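Uncharacterized protein AsqI (Emericella nidulans, PDB 5YY3) catalyses the zinc-dependent conversion of 4'-methoxycyclopenin into 4'-methoxyviridicatin, a ring-contraction step in aspoquinolone biosynthesis. Local coordinates at residues S76-L80 / N354-Y358; I286-L291 / Y358-K362. All blocks are in the same frame, centred on the assembly; numbering follows the deposited sequence.

Contact 1 (S76-L80 / N354-Y358)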
ATOM      1  N   SER A  76      -9.992 -36.118 -11.709  1.00 33.52           N
ATOM      2  CA  SER A  76      -9.413 -37.414 -11.345  1.00 35.11           C
ATOM      3  C   SER A  76      -9.050 -38.267 -12.577  1.00 30.99           C
ATOM      4  O   SER A  76      -9.895 -38.525 -13.440  1.00 33.90           O
ATOM      5  CB  SER A  76     -10.378 -38.188 -10.442  1.00 32.91           C
ATOM      6  OG  SER A  76     -10.008 -39.557 -10.384  1.00 37.91           O
ATOM      7  N   PRO A  77      -7.786 -38.702 -12.659  1.00 29.38           N
ATOM      8  CA  PRO A  77      -7.360 -39.518 -13.806  1.00 32.76           C
ATOM      9  C   PRO A  77      -8.220 -40.772 -14.011  1.00 33.54           C
ATOM     10  O   PRO A  77      -8.527 -41.111 -15.161  1.00 34.06           O
ATOM     11  CB  PRO A  77      -5.917 -39.883 -13.452  1.00 29.97           C
ATOM     12  CG  PRO A  77      -5.462 -38.733 -12.602  1.00 32.71           C
ATOM     13  CD  PRO A  77      -6.657 -38.332 -11.792  1.00 29.48           C
ATOM     14  N   GLU A  78      -8.621 -41.428 -12.922  1.00 29.91           N
ATOM     15  CA  GLU A  78      -9.507 -42.587 -13.014  1.00 32.11           C
ATOM     16  C   GLU A  78     -10.847 -42.219 -13.652  1.00 34.18           C
ATOM     17  O   GLU A  78     -11.351 -42.926 -14.531  1.00 35.35           O
ATOM     18  CB  GLU A  78      -9.737 -43.201 -11.635  1.00 32.73           C
ATOM     19  CG  GLU A  78      -8.522 -43.937 -11.093  1.00 34.17           C
ATOM     20  CD  GLU A  78      -7.438 -43.003 -10.564  1.00 36.95           C
ATOM     21  OE1 GLU A  78      -7.707 -41.793 -10.388  1.00 32.35           O
ATOM     22  OE2 GLU A  78      -6.316 -43.486 -10.316  1.00 42.02           O
ATOM     23  N   HIS A  79     -11.419 -41.106 -13.211  1.00 28.22           N
ATOM     24  CA  HIS A  79     -12.692 -40.667 -13.746  1.00 28.82           C
ATOM     25  C   HIS A  79     -12.550 -40.174 -15.186  1.00 30.25           C
ATOM     26  O   HIS A  79     -13.495 -40.260 -15.965  1.00 32.94           O
ATOM     27  CB  HIS A  79     -13.290 -39.559 -12.881  1.00 30.10           C
ATOM     28  CG  HIS A  79     -13.802 -40.033 -11.561  1.00 30.55           C
ATOM     29  ND1 HIS A  79     -15.135 -39.964 -11.216  1.00 31.28           N
ATOM     30  CD2 HIS A  79     -13.164 -40.564 -10.490  1.00 28.58           C
ATOM     31  CE1 HIS A  79     -15.297 -40.441  -9.994  1.00 30.19           C
ATOM     32  NE2 HIS A  79     -14.117 -40.808  -9.531  1.00 30.76           N
ATOM     33  N   LEU A  80     -11.385 -39.637 -15.536  1.00 26.44           N
ATOM     34  CA  LEU A  80     -11.182 -39.137 -16.900  1.00 33.00           C
ATOM     35  C   LEU A  80     -11.113 -40.310 -17.867  1.00 32.49           C
ATOM     36  O   LEU A  80     -11.594 -40.226 -18.996  1.00 32.78           O
ATOM     37  CB  LEU A  80      -9.915 -38.273 -16.997  1.00 30.15           C
ATOM     38  CG  LEU A  80     -10.019 -36.926 -16.259  1.00 33.85           C
ATOM     39  CD1 LEU A  80      -8.655 -36.309 -15.996  1.00 30.62           C
ATOM     40  CD2 LEU A  80     -10.907 -35.945 -17.029  1.00 36.37           C
ATOM     41  N   ASN A 354       1.850 -40.352 -13.707  1.00 29.21           N
ATOM     42  CA  ASN A 354       0.979 -39.358 -14.334  1.00 30.70           C
ATOM     43  C   ASN A 354       0.982 -38.056 -13.528  1.00 30.26           C
ATOM     44  O   ASN A 354      -0.032 -37.680 -12.935  1.00 27.17           O
ATOM     45  CB  ASN A 354      -0.457 -39.901 -14.453  1.00 29.03           C
ATOM     46  CG  ASN A 354      -1.351 -38.998 -15.274  1.00 29.31           C
ATOM     47  OD1 ASN A 354      -0.885 -38.007 -15.840  1.00 32.94           O
ATOM     48  ND2 ASN A 354      -2.629 -39.347 -15.378  1.00 31.82           N
ATOM     49  N   LEU A 355       2.126 -37.374 -13.500  1.00 30.64           N
ATOM     50  CA  LEU A 355       2.340 -36.274 -12.552  1.00 28.75           C
ATOM     51  C   LEU A 355       1.420 -35.061 -12.743  1.00 25.97           C
ATOM     52  O   LEU A 355       0.936 -34.498 -11.762  1.00 27.14           O
ATOM     53  CB  LEU A 355       3.797 -35.809 -12.619  1.00 25.91           C
ATOM     54  CG  LEU A 355       4.235 -34.751 -11.616  1.00 23.55           C
ATOM     55  CD1 LEU A 355       3.863 -35.186 -10.211  1.00 27.52           C
ATOM     56  CD2 LEU A 355       5.724 -34.535 -11.724  1.00 26.96           C
ATOM     57  N   HIS A 356       1.191 -34.644 -13.988  1.00 28.06           N
ATOM     58  CA  HIS A 356       0.395 -33.447 -14.244  1.00 25.43           C
ATOM     59  C   HIS A 356      -1.029 -33.626 -13.747  1.00 28.74           C
ATOM     60  O   HIS A 356      -1.545 -32.796 -12.994  1.00 27.50           O
ATOM     61  CB  HIS A 356       0.371 -33.091 -15.737  1.00 22.67           C
ATOM     62  CG  HIS A 356      -0.671 -32.072 -16.093  1.00 26.24           C
ATOM     63  ND1 HIS A 356      -0.704 -30.813 -15.529  1.00 22.60           N
ATOM     64  CD2 HIS A 356      -1.734 -32.135 -16.934  1.00 26.56           C
ATOM     65  CE1 HIS A 356      -1.735 -30.139 -16.016  1.00 24.86           C
ATOM     66  NE2 HIS A 356      -2.373 -30.921 -16.873  1.00 24.64           N
ATOM     67  N   ASN A 357      -1.666 -34.715 -14.159  1.00 28.01           N
ATOM     68  CA  ASN A 357      -3.086 -34.890 -13.850  1.00 27.70           C
ATOM     69  C   ASN A 357      -3.340 -35.311 -12.395  1.00 25.51           C
ATOM     70  O   ASN A 357      -4.348 -34.933 -11.803  1.00 29.94           O
ATOM     71  CB  ASN A 357      -3.713 -35.888 -14.828  1.00 29.04           C
ATOM     72  CG  ASN A 357      -3.691 -35.381 -16.268  1.00 28.84           C
ATOM     73  OD1 ASN A 357      -4.565 -34.615 -16.687  1.00 31.72           O
ATOM     74  ND2 ASN A 357      -2.688 -35.799 -17.028  1.00 27.05           N
ATOM     75  N   TYR A 358      -2.434 -36.071 -11.794  1.00 27.73           N
ATOM     76  CA  TYR A 358      -2.602 -36.350 -10.367  1.00 26.48           C
ATOM     77  C   TYR A 358      -2.292 -35.095  -9.565  1.00 25.55           C
ATOM     78  O   TYR A 358      -2.885 -34.859  -8.498  1.00 28.49           O
ATOM     79  CB  TYR A 358      -1.726 -37.516  -9.912  1.00 26.14           C
ATOM     80  CG  TYR A 358      -2.352 -38.857 -10.175  1.00 24.86           C
ATOM     81  CD1 TYR A 358      -3.581 -39.185  -9.617  1.00 30.34           C
ATOM     82  CD2 TYR A 358      -1.710 -39.809 -10.961  1.00 28.90           C
ATOM     83  CE1 TYR A 358      -4.162 -40.425  -9.843  1.00 30.60           C
ATOM     84  CE2 TYR A 358      -2.281 -41.049 -11.190  1.00 29.16           C
ATOM     85  CZ  TYR A 358      -3.508 -41.349 -10.623  1.00 30.08           C
ATOM     86  OH  TYR A 358      -4.089 -42.572 -10.855  1.00 33.11           O
TER
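Asn354, at the N-cap position of helix 355-367, brings its amide nitrogen up to the ring of Pro77, with ND2 3.8 Å from Pro77 CB. Its CG lies anti to the backbone N (chi1 -172°), which sends the amide out beside Pro77 while OD1 stays within reach of the first helical turn. There Asn357 ND2 donates to Asn354 OD1 over 3.1 Å in a nearly straight bond, the donor lying in the carbonyl plane of Asn354 on a lone pair of OD1. The same ND2 also bonds to Asp332 OD1, so two acceptors probably hold the Asn357 amide in its rotation; Asn357 CB rests 4.0 Å from Pro77 CG. Tyr358 completes the contact with its ring. Pro77 CG sits over one face, 3.6 Å from the centroid of the Tyr358 ring, as a CH-pi contact displaced toward the CE1 side. At the ring edge the Tyr358 hydroxyl donates to Glu78; the modelled OH to OE2 distance is very short, 2.5 Å. The Glu78 chain bends at chi2 (76°) to carry its carboxylate to that hydroxyl, its plane turned 46° from the ring. The contact thus sets the first turn of helix 77-92 against the first turn of helix 355-367, part of the hemocyanin-like helical domain, with helices 288-304 and 391-410 packing on other sides of the latter helix.

Contact 2 (I286-L291 / Y358-K362); sequences IPRARL and YGLGK
Lys362 NZ donates to the backbone oxygen of Ile286 over 2.8 Å, and the same ammonium bonds to Tyr271 O and forms a salt bridge with Glu365, so three oxygens grip it. The bond to Ile286 O comes in tilted 32° from the carbonyl plane. To get there the lysine chain bends at chi2 and chi3 and folds across the start of helix 288-304, carrying a charged end into a buried setting where these oxygens satisfy it. Leu291 packs against the aliphatic part of this chain: its CD1 lies 3.6 Å from Lys362 CG. The other branch turns to the backbone, where Leu291 CD2 lies 3.6 Å from Gly359 N. That methyl also touches the base of the neighbouring aromatic side chain, at 3.8 Å from Tyr358 CB. The two methyls of Leu291 thus divide between Tyr358 with Gly359 and, one turn on, Lys362. Ile286, in the loop just ahead of helix 288-304, meets the tyrosine further out. Its CD1 stands over a face of the ring as a CH-pi contact, 3.8 Å from the Tyr358 ring centroid and 25° off the normal, while Ile286 CG1 reaches Tyr358 CD1 at 3.5 Å. Trp294, one turn further along helix 288-304 than Leu291, brings its own ring against that of Tyr358. The contact packs helix 355-367 against the start of helix 288-304 and the loop leading into it, in the hemocyanin-like, mainly helical domain of a tyrosinase-family protein; Gly359 lies about 12 Å from the side chain of the zinc ligand His218, so the contact is structural packing within this domain, outside the first shell of the zinc.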
ATOM      1  N   ILE A 286      -3.509 -40.670  -3.517  1.00 31.41           N
ATOM      2  CA  ILE A 286      -2.169 -40.484  -4.069  1.00 29.73           C
ATOM      3  C   ILE A 286      -1.378 -39.598  -3.119  1.00 29.63           C
ATOM      4  O   ILE A 286      -1.481 -38.380  -3.174  1.00 31.63           O
ATOM      5  CB  ILE A 286      -2.172 -39.831  -5.471  1.00 31.19           C
ATOM      6  CG1 ILE A 286      -3.213 -40.482  -6.383  1.00 33.38           C
ATOM      7  CG2 ILE A 286      -0.779 -39.929  -6.105  1.00 32.64           C
ATOM      8  CD1 ILE A 286      -2.744 -41.771  -7.001  1.00 36.46           C
ATOM      9  N   PRO A 287      -0.593 -40.209  -2.225  1.00 31.45           N
ATOM     10  CA  PRO A 287       0.093 -39.366  -1.242  1.00 29.27           C
ATOM     11  C   PRO A 287       1.103 -38.430  -1.905  1.00 27.51           C
ATOM     12  O   PRO A 287       1.638 -38.741  -2.966  1.00 27.58           O
ATOM     13  CB  PRO A 287       0.777 -40.383  -0.308  1.00 29.27           C
ATOM     14  CG  PRO A 287       0.794 -41.670  -1.051  1.00 29.93           C
ATOM     15  CD  PRO A 287      -0.316 -41.646  -2.052  1.00 29.64           C
ATOM     16  N   ARG A 288       1.324 -37.277  -1.287  1.00 24.05           N
ATOM     17  CA  ARG A 288       2.303 -36.315  -1.759  1.00 26.68           C
ATOM     18  C   ARG A 288       3.637 -36.972  -2.136  1.00 29.36           C
ATOM     19  O   ARG A 288       4.244 -36.629  -3.164  1.00 29.31           O
ATOM     20  CB  ARG A 288       2.536 -35.242  -0.698  1.00 23.66           C
ATOM     21  CG  ARG A 288       3.525 -34.185  -1.142  1.00 29.12           C
ATOM     22  CD  ARG A 288       3.763 -33.186  -0.027  1.00 29.49           C
ATOM     23  NE  ARG A 288       4.320 -33.862   1.135  1.00 30.48           N
ATOM     24  CZ  ARG A 288       3.908 -33.681   2.387  1.00 37.82           C
ATOM     25  NH1 ARG A 288       2.920 -32.818   2.659  1.00 32.59           N
ATOM     26  NH2 ARG A 288       4.496 -34.360   3.369  1.00 39.02           N
ATOM     27  N   ALA A 289       4.089 -37.915  -1.311  1.00 26.97           N
ATOM     28  CA  ALA A 289       5.389 -38.573  -1.520  1.00 28.25           C
ATOM     29  C   ALA A 289       5.457 -39.316  -2.857  1.00 26.14           C
ATOM     30  O   ALA A 289       6.510 -39.380  -3.498  1.00 26.97           O
ATOM     31  CB  ALA A 289       5.683 -39.528  -0.373  1.00 28.52           C
ATOM     32  N   ARG A 290       4.321 -39.856  -3.276  1.00 28.48           N
ATOM     33  CA  ARG A 290       4.202 -40.591  -4.528  1.00 27.44           C
ATOM     34  C   ARG A 290       4.402 -39.640  -5.734  1.00 28.12           C
ATOM     35  O   ARG A 290       5.047 -39.997  -6.725  1.00 25.25           O
ATOM     36  CB  ARG A 290       2.832 -41.280  -4.583  1.00 28.64           C
ATOM     37  CG  ARG A 290       2.574 -42.144  -5.804  1.00 35.05           C
ATOM     38  CD  ARG A 290       3.493 -43.348  -5.843  1.00 38.65           C
ATOM     39  NE  ARG A 290       3.286 -44.134  -7.060  1.00 42.92           N
ATOM     40  CZ  ARG A 290       4.238 -44.856  -7.652  1.00 45.86           C
ATOM     41  NH1 ARG A 290       5.469 -44.884  -7.147  1.00 49.32           N
ATOM     42  NH2 ARG A 290       3.971 -45.525  -8.765  1.00 41.58           N
ATOM     43  N   LEU A 291       3.858 -38.426  -5.637  1.00 23.47           N
ATOM     44  CA  LEU A 291       4.022 -37.439  -6.703  1.00 24.26           C
ATOM     45  C   LEU A 291       5.469 -36.950  -6.751  1.00 26.47           C
ATOM     46  O   LEU A 291       6.054 -36.824  -7.830  1.00 25.09           O
ATOM     47  CB  LEU A 291       3.064 -36.265  -6.509  1.00 25.45           C
ATOM     48  CG  LEU A 291       1.593 -36.624  -6.722  1.00 26.18           C
ATOM     49  CD1 LEU A 291       0.808 -36.349  -5.458  1.00 30.43           C
ATOM     50  CD2 LEU A 291       1.010 -35.857  -7.873  1.00 25.94           C
ATOM     51  N   TYR A 358      -2.434 -36.071 -11.794  1.00 27.73           N
ATOM     52  CA  TYR A 358      -2.602 -36.350 -10.367  1.00 26.48           C
ATOM     53  C   TYR A 358      -2.292 -35.095  -9.565  1.00 25.55           C
ATOM     54  O   TYR A 358      -2.885 -34.859  -8.498  1.00 28.49           O
ATOM     55  CB  TYR A 358      -1.726 -37.516  -9.912  1.00 26.14           C
ATOM     56  CG  TYR A 358      -2.352 -38.857 -10.175  1.00 24.86           C
ATOM     57  CD1 TYR A 358      -3.581 -39.185  -9.617  1.00 30.34           C
ATOM     58  CD2 TYR A 358      -1.710 -39.809 -10.961  1.00 28.90           C
ATOM     59  CE1 TYR A 358      -4.162 -40.425  -9.843  1.00 30.60           C
ATOM     60  CE2 TYR A 358      -2.281 -41.049 -11.190  1.00 29.16           C
ATOM     61  CZ  TYR A 358      -3.508 -41.349 -10.623  1.00 30.08           C
ATOM     62  OH  TYR A 358      -4.089 -42.572 -10.855  1.00 33.11           O
ATOM     63  N   GLY A 359      -1.373 -34.283 -10.078  1.00 24.09           N
ATOM     64  CA  GLY A 359      -1.076 -33.001  -9.454  1.00 22.36           C
ATOM     65  C   GLY A 359      -2.286 -32.085  -9.372  1.00 22.49           C
ATOM     66  O   GLY A 359      -2.574 -31.514  -8.308  1.00 22.35           O
ATOM     67  N   LEU A 360      -2.995 -31.940 -10.492  1.00 20.48           N
ATOM     68  CA  LEU A 360      -4.222 -31.142 -10.526  1.00 21.85           C
ATOM     69  C   LEU A 360      -5.233 -31.723  -9.553  1.00 24.13           C
ATOM     70  O   LEU A 360      -5.951 -30.983  -8.859  1.00 23.41           O
ATOM     71  CB  LEU A 360      -4.823 -31.091 -11.943  1.00 20.84           C
ATOM     72  CG  LEU A 360      -3.987 -30.343 -12.987  1.00 24.88           C
ATOM     73  CD1 LEU A 360      -4.727 -30.269 -14.315  1.00 24.45           C
ATOM     74  CD2 LEU A 360      -3.631 -28.960 -12.485  1.00 22.03           C
ATOM     75  N   GLY A 361      -5.271 -33.056  -9.512  1.00 23.47           N
ATOM     76  CA  GLY A 361      -6.129 -33.798  -8.599  1.00 26.17           C
ATOM     77  C   GLY A 361      -5.892 -33.481  -7.133  1.00 24.69           C
ATOM     78  O   GLY A 361      -6.838 -33.459  -6.336  1.00 28.34           O
ATOM     79  N   LYS A 362      -4.640 -33.213  -6.772  1.00 20.63           N
ATOM     80  CA  LYS A 362      -4.318 -32.856  -5.394  1.00 21.50           C
ATOM     81  C   LYS A 362      -4.849 -31.462  -5.028  1.00 25.33           C
ATOM     82  O   LYS A 362      -5.239 -31.236  -3.885  1.00 25.77           O
ATOM     83  CB  LYS A 362      -2.809 -32.932  -5.162  1.00 22.96           C
ATOM     84  CG  LYS A 362      -2.219 -34.330  -5.386  1.00 23.22           C
ATOM     85  CD  LYS A 362      -2.715 -35.343  -4.324  1.00 25.91           C
ATOM     86  CE  LYS A 362      -1.972 -35.157  -3.010  1.00 25.31           C
ATOM     87  NZ  LYS A 362      -2.453 -36.050  -1.909  1.00 29.18           N
TER

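In the fold
Helix 355-367 is common to both contacts, and Tyr358 is their shared residue: Pro77 of contact 1 and Ile286 of contact 2 close on opposite faces of its ring. Contact 1 lies at the surface, joining the helix to helix 77-92, and its cross-segment polar link runs between side chains. Contact 2 is partly buried, faces helix 288-304, and pairs a lysine with a backbone oxygen amid more aliphatic packing. The centres of the contacts lie about 9 Å apart, and the contacts touch where Leu355 CD1 lies 3.6 Å from Leu291 O. Contact 1 comes nearer the zinc ligands, the Asn357 side chain being about 7 Å from that of His190.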